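Local coordinates for ATP-dependent DNA helicase PIF1 (Candida albicans, PDB 7OTJ), which uses ATP hydrolysis to unwind DNA in the 5'-3' direction and probably resolves G-quadruplexes to keep the nuclear and mitochondrial genomes stable, at residues S234-T239 against V463-K468; D244-R249 against A447-I452. All blocks are in the same frame, centred on the assembly; numbering follows the deposited sequence.

Interaction 1 (S234-T239 against V463-K468). With K (potassium ion), chain I; nucleotides of chain C.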
loop_
_atom_site.group_PDB
_atom_site.type_symbol
_atom_site.label_atom_id
_atom_site.label_comp_id
_atom_site.label_asym_id
_atom_site.label_seq_id
_atom_site.Cartn_x
_atom_site.Cartn_y
_atom_site.Cartn_z
ATOM N N SER A 234 -10.455 -13.138 -1.129
ATOM C CA SER A 234 -9.043 -12.792 -1.185
ATOM C C SER A 234 -8.233 -13.722 -0.290
ATOM O O SER A 234 -8.697 -14.169 0.761
ATOM C CB SER A 234 -8.817 -11.343 -0.745
ATOM O OG SER A 234 -9.623 -10.440 -1.476
ATOM N N GLU A 235 -7.018 -14.033 -0.728
ATOM C CA GLU A 235 -6.122 -14.908 0.016
ATOM C C GLU A 235 -4.919 -14.104 0.506
ATOM O O GLU A 235 -4.207 -13.493 -0.298
ATOM C CB GLU A 235 -5.681 -16.086 -0.857
ATOM C CG GLU A 235 -6.843 -16.912 -1.423
ATOM C CD GLU A 235 -6.394 -18.213 -2.079
ATOM O OE1 GLU A 235 -7.133 -18.741 -2.940
ATOM O OE2 GLU A 235 -5.302 -18.710 -1.733
ATOM N N LEU A 236 -4.678 -14.133 1.815
ATOM C CA LEU A 236 -3.551 -13.437 2.423
ATOM C C LEU A 236 -2.513 -14.447 2.887
ATOM O O LEU A 236 -2.854 -15.435 3.540
ATOM C CB LEU A 236 -4.004 -12.585 3.612
ATOM C CG LEU A 236 -5.008 -11.469 3.332
ATOM C CD1 LEU A 236 -5.235 -10.638 4.582
ATOM C CD2 LEU A 236 -4.520 -10.605 2.183
ATOM N N TYR A 237 -1.244 -14.172 2.585
ATOM C CA TYR A 237 -0.135 -15.014 3.010
ATOM C C TYR A 237 1.007 -14.135 3.498
ATOM O O TYR A 237 1.063 -12.937 3.216
ATOM C CB TYR A 237 0.367 -15.915 1.883
ATOM C CG TYR A 237 -0.684 -16.834 1.314
ATOM C CD1 TYR A 237 -1.492 -16.422 0.269
ATOM C CD2 TYR A 237 -0.869 -18.116 1.823
ATOM C CE1 TYR A 237 -2.455 -17.252 -0.253
ATOM C CE2 TYR A 237 -1.830 -18.951 1.303
ATOM C CZ TYR A 237 -2.621 -18.514 0.264
ATOM O OH TYR A 237 -3.588 -19.340 -0.260
ATOM N N ALA A 238 1.925 -14.750 4.240
ATOM C CA ALA A 238 3.053 -14.001 4.778
ATOM C C ALA A 238 4.134 -13.773 3.729
ATOM O O ALA A 238 4.789 -12.726 3.731
ATOM C CB ALA A 238 3.639 -14.728 5.988
ATOM N N THR A 239 4.345 -14.735 2.838
ATOM C CA THR A 239 5.455 -14.685 1.899
ATOM C C THR A 239 4.951 -14.579 0.466
ATOM O O THR A 239 3.797 -14.889 0.150
ATOM C CB THR A 239 6.335 -15.933 2.031
ATOM O OG1 THR A 239 5.591 -17.078 1.590
ATOM C CG2 THR A 239 6.761 -16.131 3.475
ATOM N N VAL A 463 -12.321 -13.100 2.955
ATOM C CA VAL A 463 -10.875 -13.293 2.925
ATOM C C VAL A 463 -10.528 -14.574 3.673
ATOM O O VAL A 463 -11.079 -14.853 4.743
ATOM C CB VAL A 463 -10.141 -12.062 3.513
ATOM C CG1 VAL A 463 -10.728 -11.672 4.866
ATOM C CG2 VAL A 463 -8.640 -12.310 3.620
ATOM N N VAL A 464 -9.615 -15.359 3.107
ATOM C CA VAL A 464 -9.033 -16.509 3.792
ATOM C C VAL A 464 -7.588 -16.169 4.132
ATOM O O VAL A 464 -6.818 -15.746 3.260
ATOM C CB VAL A 464 -9.130 -17.805 2.960
ATOM C CG1 VAL A 464 -8.794 -17.563 1.509
ATOM C CG2 VAL A 464 -8.204 -18.855 3.531
ATOM N N VAL A 465 -7.232 -16.327 5.403
ATOM C CA VAL A 465 -5.916 -15.975 5.922
ATOM C C VAL A 465 -5.188 -17.263 6.280
ATOM O O VAL A 465 -5.691 -18.072 7.069
ATOM C CB VAL A 465 -6.013 -15.047 7.143
ATOM C CG1 VAL A 465 -4.626 -14.818 7.747
ATOM C CG2 VAL A 465 -6.657 -13.726 6.756
ATOM N N ASP A 466 -4.007 -17.456 5.700
ATOM C CA ASP A 466 -3.174 -18.619 5.979
ATOM C C ASP A 466 -1.985 -18.141 6.798
ATOM O O ASP A 466 -1.090 -17.470 6.273
ATOM C CB ASP A 466 -2.717 -19.299 4.690
ATOM C CG ASP A 466 -1.913 -20.566 4.951
ATOM O OD1 ASP A 466 -1.725 -20.925 6.133
ATOM O OD2 ASP A 466 -1.467 -21.206 3.976
ATOM N N MET A 467 -1.982 -18.476 8.087
ATOM C CA MET A 467 -0.971 -17.997 9.015
ATOM C C MET A 467 0.291 -18.852 9.019
ATOM O O MET A 467 1.119 -18.701 9.925
ATOM C CB MET A 467 -1.564 -17.917 10.419
ATOM C CG MET A 467 -2.753 -16.980 10.476
ATOM S SD MET A 467 -3.507 -16.881 12.094
ATOM C CE MET A 467 -2.088 -16.517 13.116
ATOM N N LYS A 468 0.482 -19.686 7.992
ATOM C CA LYS A 468 1.498 -20.737 8.035
ATOM C C LYS A 468 2.899 -20.160 8.206
ATOM O O LYS A 468 3.667 -20.612 9.063
ATOM C CB LYS A 468 1.419 -21.587 6.763
ATOM C CG LYS A 468 2.184 -22.916 6.811
ATOM C CD LYS A 468 1.287 -24.048 7.315
ATOM C CE LYS A 468 1.931 -25.427 7.182
ATOM N NZ LYS A 468 0.940 -26.521 7.447
HETATM K K K I . 1.792 -17.438 5.532
ATOM P P DT C 2 9.417 -12.520 1.268
ATOM O OP1 DT C 2 8.500 -13.658 1.033
ATOM O OP2 DT C 2 10.580 -12.297 0.379
ATOM O "O5'" DT C 2 8.529 -11.191 1.303
ATOM C "C5'" DT C 2 7.265 -11.194 1.964
ATOM C "C4'" DT C 2 7.046 -9.905 2.737
ATOM O "O4'" DT C 2 7.893 -9.905 3.901
ATOM C "C3'" DT C 2 7.367 -8.640 1.958
ATOM O "O3'" DT C 2 6.168 -8.110 1.429
ATOM C "C2'" DT C 2 7.984 -7.694 2.995
ATOM C "C1'" DT C 2 8.467 -8.624 4.109
ATOM N N1 DT C 2 9.956 -8.783 4.176
ATOM C C2 DT C 2 10.589 -8.664 5.395
ATOM O O2 DT C 2 9.999 -8.406 6.432
ATOM N N3 DT C 2 11.948 -8.841 5.356
ATOM C C4 DT C 2 12.718 -9.134 4.247
ATOM O O4 DT C 2 13.936 -9.275 4.315
ATOM C C5 DT C 2 11.991 -9.260 3.005
ATOM C C7 DT C 2 12.723 -9.578 1.734
ATOM C C6 DT C 2 10.661 -9.084 3.030
ATOM O OP3 DT C 1 11.919 -18.936 3.332
ATOM P P DT C 1 10.492 -18.718 3.658
ATOM O OP1 DT C 1 10.112 -19.595 4.785
ATOM O OP2 DT C 1 9.726 -18.802 2.397
ATOM O "O5'" DT C 1 10.395 -17.213 4.167
ATOM C "C5'" DT C 1 11.034 -16.180 3.439
ATOM C "C4'" DT C 1 10.268 -14.883 3.591
ATOM O "O4'" DT C 1 10.053 -14.617 4.999
ATOM C "C3'" DT C 1 10.975 -13.647 3.063
ATOM O "O3'" DT C 1 10.008 -12.641 2.757
ATOM C "C2'" DT C 1 11.830 -13.254 4.262
ATOM C "C1'" DT C 1 10.861 -13.531 5.411
ATOM N N1 DT C 1 11.519 -13.912 6.692
ATOM C C2 DT C 1 12.176 -12.953 7.435
ATOM O O2 DT C 1 12.270 -11.784 7.096
ATOM N N3 DT C 1 12.731 -13.418 8.600
ATOM C C4 DT C 1 12.690 -14.716 9.086
ATOM O O4 DT C 1 13.219 -15.038 10.145
ATOM C C5 DT C 1 11.981 -15.664 8.258
ATOM C C7 DT C 1 11.869 -17.098 8.679
ATOM C C6 DT C 1 11.435 -15.221 7.120
#
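S234-L236 and V463-V465 pair as the two central strands of a four-stranded parallel sheet, consistent with the second RecA-like domain of a superfamily 1 helicase. Three backbone hydrogen bonds zip them together. V464 N donates to S234 O (2.8 Å), L236 N to V464 O (3.0 Å) and D466 N to L236 O (3.2 Å). V464 thus uses both its N-H and its carbonyl.

Apolar contacts lie on both faces. On one, L236 CG meets V463 CG2 at 3.7 Å, and L236 CD1 also reaches V465 CG2. V463 turns CG2 away from its own backbone N, and this branch is the one that meets L236. On the other, E235 and V464 run side by side, with E235 CG against V464 CG1 (3.6 Å).

Polar groups gather at the C-terminal end. D466 OD2 comes to the edge of the Y237 ring near CE2 (3.5 Å), with carboxylate and ring planes 70° apart. N493 ND2 holds the other oxygen, OD1. Beyond the strand, T239 caps the next helix and its CB comes near OP1 of DT2 of the DNA strand, chain C. The potassium ion is bound by D466 O at 3.0 Å, and E242 OE2 is a further ligand.

Interaction 2 (D244-R249 against A447-I452). With nucleotides of chain C.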
loop_
_atom_site.group_PDB
_atom_site.type_symbol
_atom_site.label_atom_id
_atom_site.label_comp_id
_atom_site.label_asym_id
_atom_site.label_seq_id
_atom_site.Cartn_x
_atom_site.Cartn_y
_atom_site.Cartn_z
ATOM N N ASP A 244 2.518 -16.179 -4.966
ATOM C CA ASP A 244 2.705 -16.593 -6.352
ATOM C C ASP A 244 2.171 -17.999 -6.584
ATOM O O ASP A 244 1.596 -18.282 -7.640
ATOM C CB ASP A 244 4.184 -16.504 -6.728
ATOM C CG ASP A 244 4.653 -15.076 -6.870
ATOM O OD1 ASP A 244 3.787 -14.179 -6.861
ATOM O OD2 ASP A 244 5.876 -14.847 -6.988
ATOM N N MET A 245 2.359 -18.896 -5.616
ATOM C CA MET A 245 1.829 -20.247 -5.758
ATOM C C MET A 245 0.305 -20.249 -5.700
ATOM O O MET A 245 -0.350 -20.927 -6.503
ATOM C CB MET A 245 2.419 -21.157 -4.684
ATOM C CG MET A 245 3.872 -21.525 -4.936
ATOM S SD MET A 245 4.101 -22.363 -6.516
ATOM C CE MET A 245 3.078 -23.815 -6.273
ATOM N N ALA A 246 -0.276 -19.508 -4.751
ATOM C CA ALA A 246 -1.731 -19.408 -4.673
ATOM C C ALA A 246 -2.325 -18.840 -5.958
ATOM O O ALA A 246 -3.362 -19.317 -6.432
ATOM C CB ALA A 246 -2.136 -18.557 -3.470
ATOM N N ASN A 247 -1.688 -17.820 -6.540
ATOM C CA ASN A 247 -2.146 -17.334 -7.837
ATOM C C ASN A 247 -2.002 -18.411 -8.903
ATOM O O ASN A 247 -2.875 -18.560 -9.765
ATOM C CB ASN A 247 -1.373 -16.081 -8.246
ATOM C CG ASN A 247 -1.672 -14.887 -7.359
ATOM O OD1 ASN A 247 -2.812 -14.660 -6.962
ATOM N ND2 ASN A 247 -0.639 -14.117 -7.043
ATOM N N SER A 248 -0.906 -19.176 -8.862
ATOM C CA SER A 248 -0.678 -20.199 -9.877
ATOM C C SER A 248 -1.726 -21.304 -9.805
ATOM O O SER A 248 -2.334 -21.659 -10.821
ATOM C CB SER A 248 0.726 -20.786 -9.729
ATOM O OG SER A 248 1.721 -19.799 -9.923
ATOM N N ARG A 249 -1.939 -21.874 -8.615
ATOM C CA ARG A 249 -2.909 -22.958 -8.490
ATOM C C ARG A 249 -4.302 -22.502 -8.911
ATOM O O ARG A 249 -5.026 -23.246 -9.582
ATOM C CB ARG A 249 -2.909 -23.517 -7.063
ATOM C CG ARG A 249 -3.203 -22.508 -5.977
ATOM C CD ARG A 249 -3.089 -23.133 -4.596
ATOM N NE ARG A 249 -4.086 -24.174 -4.382
ATOM C CZ ARG A 249 -5.312 -23.956 -3.923
ATOM N NH1 ARG A 249 -5.732 -22.736 -3.628
ATOM N NH2 ARG A 249 -6.138 -24.989 -3.754
ATOM N N ALA A 447 -4.528 -11.144 -9.418
ATOM C CA ALA A 447 -4.690 -10.554 -8.097
ATOM C C ALA A 447 -4.954 -11.612 -7.030
ATOM O O ALA A 447 -4.115 -11.826 -6.159
ATOM C CB ALA A 447 -5.824 -9.526 -8.126
ATOM N N TRP A 448 -6.065 -12.344 -7.137
ATOM C CA TRP A 448 -6.346 -13.532 -6.329
ATOM C C TRP A 448 -5.770 -13.495 -4.910
ATOM O O TRP A 448 -6.509 -13.415 -3.924
ATOM C CB TRP A 448 -5.858 -14.778 -7.061
ATOM C CG TRP A 448 -6.931 -15.484 -7.837
ATOM C CD1 TRP A 448 -8.222 -15.682 -7.453
ATOM C CD2 TRP A 448 -6.805 -16.072 -9.138
ATOM N NE1 TRP A 448 -8.909 -16.367 -8.427
ATOM C CE2 TRP A 448 -8.060 -16.617 -9.473
ATOM C CE3 TRP A 448 -5.751 -16.195 -10.048
ATOM C CZ2 TRP A 448 -8.291 -17.271 -10.680
ATOM C CZ3 TRP A 448 -5.983 -16.848 -11.247
ATOM C CH2 TRP A 448 -7.241 -17.376 -11.551
ATOM N N SER A 449 -4.443 -13.535 -4.807
ATOM C CA SER A 449 -3.720 -13.601 -3.542
ATOM C C SER A 449 -2.931 -12.312 -3.303
ATOM O O SER A 449 -2.675 -11.524 -4.214
ATOM C CB SER A 449 -2.784 -14.817 -3.536
ATOM O OG SER A 449 -2.051 -14.902 -2.329
ATOM N N LEU A 450 -2.488 -12.115 -2.067
ATOM C CA LEU A 450 -1.852 -10.850 -1.724
ATOM C C LEU A 450 -1.065 -11.024 -0.437
ATOM O O LEU A 450 -1.486 -11.767 0.454
ATOM C CB LEU A 450 -2.897 -9.737 -1.567
ATOM C CG LEU A 450 -2.413 -8.323 -1.255
ATOM C CD1 LEU A 450 -1.688 -7.726 -2.455
ATOM C CD2 LEU A 450 -3.583 -7.448 -0.834
ATOM N N SER A 451 0.088 -10.362 -0.355
ATOM C CA SER A 451 0.887 -10.443 0.857
ATOM C C SER A 451 0.203 -9.681 1.987
ATOM O O SER A 451 -0.482 -8.677 1.764
ATOM C CB SER A 451 2.296 -9.892 0.622
ATOM O OG SER A 451 2.294 -8.489 0.414
ATOM N N ILE A 452 0.377 -10.183 3.212
ATOM C CA ILE A 452 -0.173 -9.493 4.375
ATOM C C ILE A 452 0.364 -8.071 4.444
ATOM O O ILE A 452 -0.360 -7.139 4.816
ATOM C CB ILE A 452 0.121 -10.283 5.662
ATOM C CG1 ILE A 452 -0.617 -11.625 5.627
ATOM C CG2 ILE A 452 -0.283 -9.481 6.892
ATOM C CD1 ILE A 452 -0.265 -12.555 6.753
ATOM P P DT C 3 6.127 -7.533 -0.067
ATOM O OP1 DT C 3 4.722 -7.616 -0.539
ATOM O OP2 DT C 3 7.206 -8.203 -0.832
ATOM O "O5'" DT C 3 6.535 -5.991 0.111
ATOM C "C5'" DT C 3 5.737 -5.143 0.927
ATOM C "C4'" DT C 3 6.462 -3.850 1.290
ATOM O "O4'" DT C 3 7.614 -4.145 2.103
ATOM C "C3'" DT C 3 6.994 -3.046 0.121
ATOM O "O3'" DT C 3 5.987 -2.167 -0.349
ATOM C "C2'" DT C 3 8.158 -2.270 0.741
ATOM C "C1'" DT C 3 8.646 -3.206 1.845
ATOM N N1 DT C 3 9.879 -3.961 1.501
ATOM C C2 DT C 3 11.103 -3.449 1.852
ATOM O O2 DT C 3 11.237 -2.383 2.422
ATOM N N3 DT C 3 12.173 -4.235 1.505
ATOM C C4 DT C 3 12.133 -5.465 0.859
ATOM O O4 DT C 3 13.146 -6.104 0.583
ATOM C C5 DT C 3 10.812 -5.944 0.525
ATOM C C7 DT C 3 10.637 -7.261 -0.178
ATOM C C6 DT C 3 9.764 -5.180 0.864
#
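A246 lays its CB on S449, 3.8 Å from S449 CB and equally near its OG. One residue on, N247 carries the polar part of the contact. Its CG sits beside its own backbone N (chi1 -67°), which brings the amide round to the turn at W448. There N247 OD1 accepts from S449 N at 2.9 Å with an N-H...O angle of 145°. The bond is less certain, because S449 N sits too close to a neighbouring atom in the model.

The N247 and W448 side chains run antiparallel alongside one another, amide and indole planes 29° apart. N247 O lies obliquely to the indole, 3.7 Å from CE3. The contact is buried. It sets helix 240-253 of the RecA-like fold against an edge strand of its parallel sheet, where the chain returns from the long antiparallel strand 435-446. Within the helix, S248 OG and S248 N both donate to D244 O, from opposite faces of its carbonyl plane.

At the far end of the strand S451 meets the DNA. S451 OG turns back over its own main chain, where it accepts from K454 N, as the N-cap of helix 452-455, and donates to OP1 of DT3 of the DNA strand, chain C, at 2.8 Å.

How the interactions relate
Interactions 1 and 2 share one parallel sheet, and their centres lie about 9 Å apart. Strand 234-237 runs between strands 449-451 and 463-466, and the chain leads from it into helix 240-253. Two probable hydrogen bonds join the contacts, L450 N to E235 O and I452 N to Y237 O, both 2.8 Å. The Y237 ring adds packing, with CE1 3.5 Å from A246 CB. DNA phosphates lie at T239, just past the end of strand 234-237, and at S451, the last residue of strand 449-451. The ATP site is farther off. The L236 side chain is about 10 Å from the tetrafluoroaluminate, and that of V463 about 13 Å from the ADP.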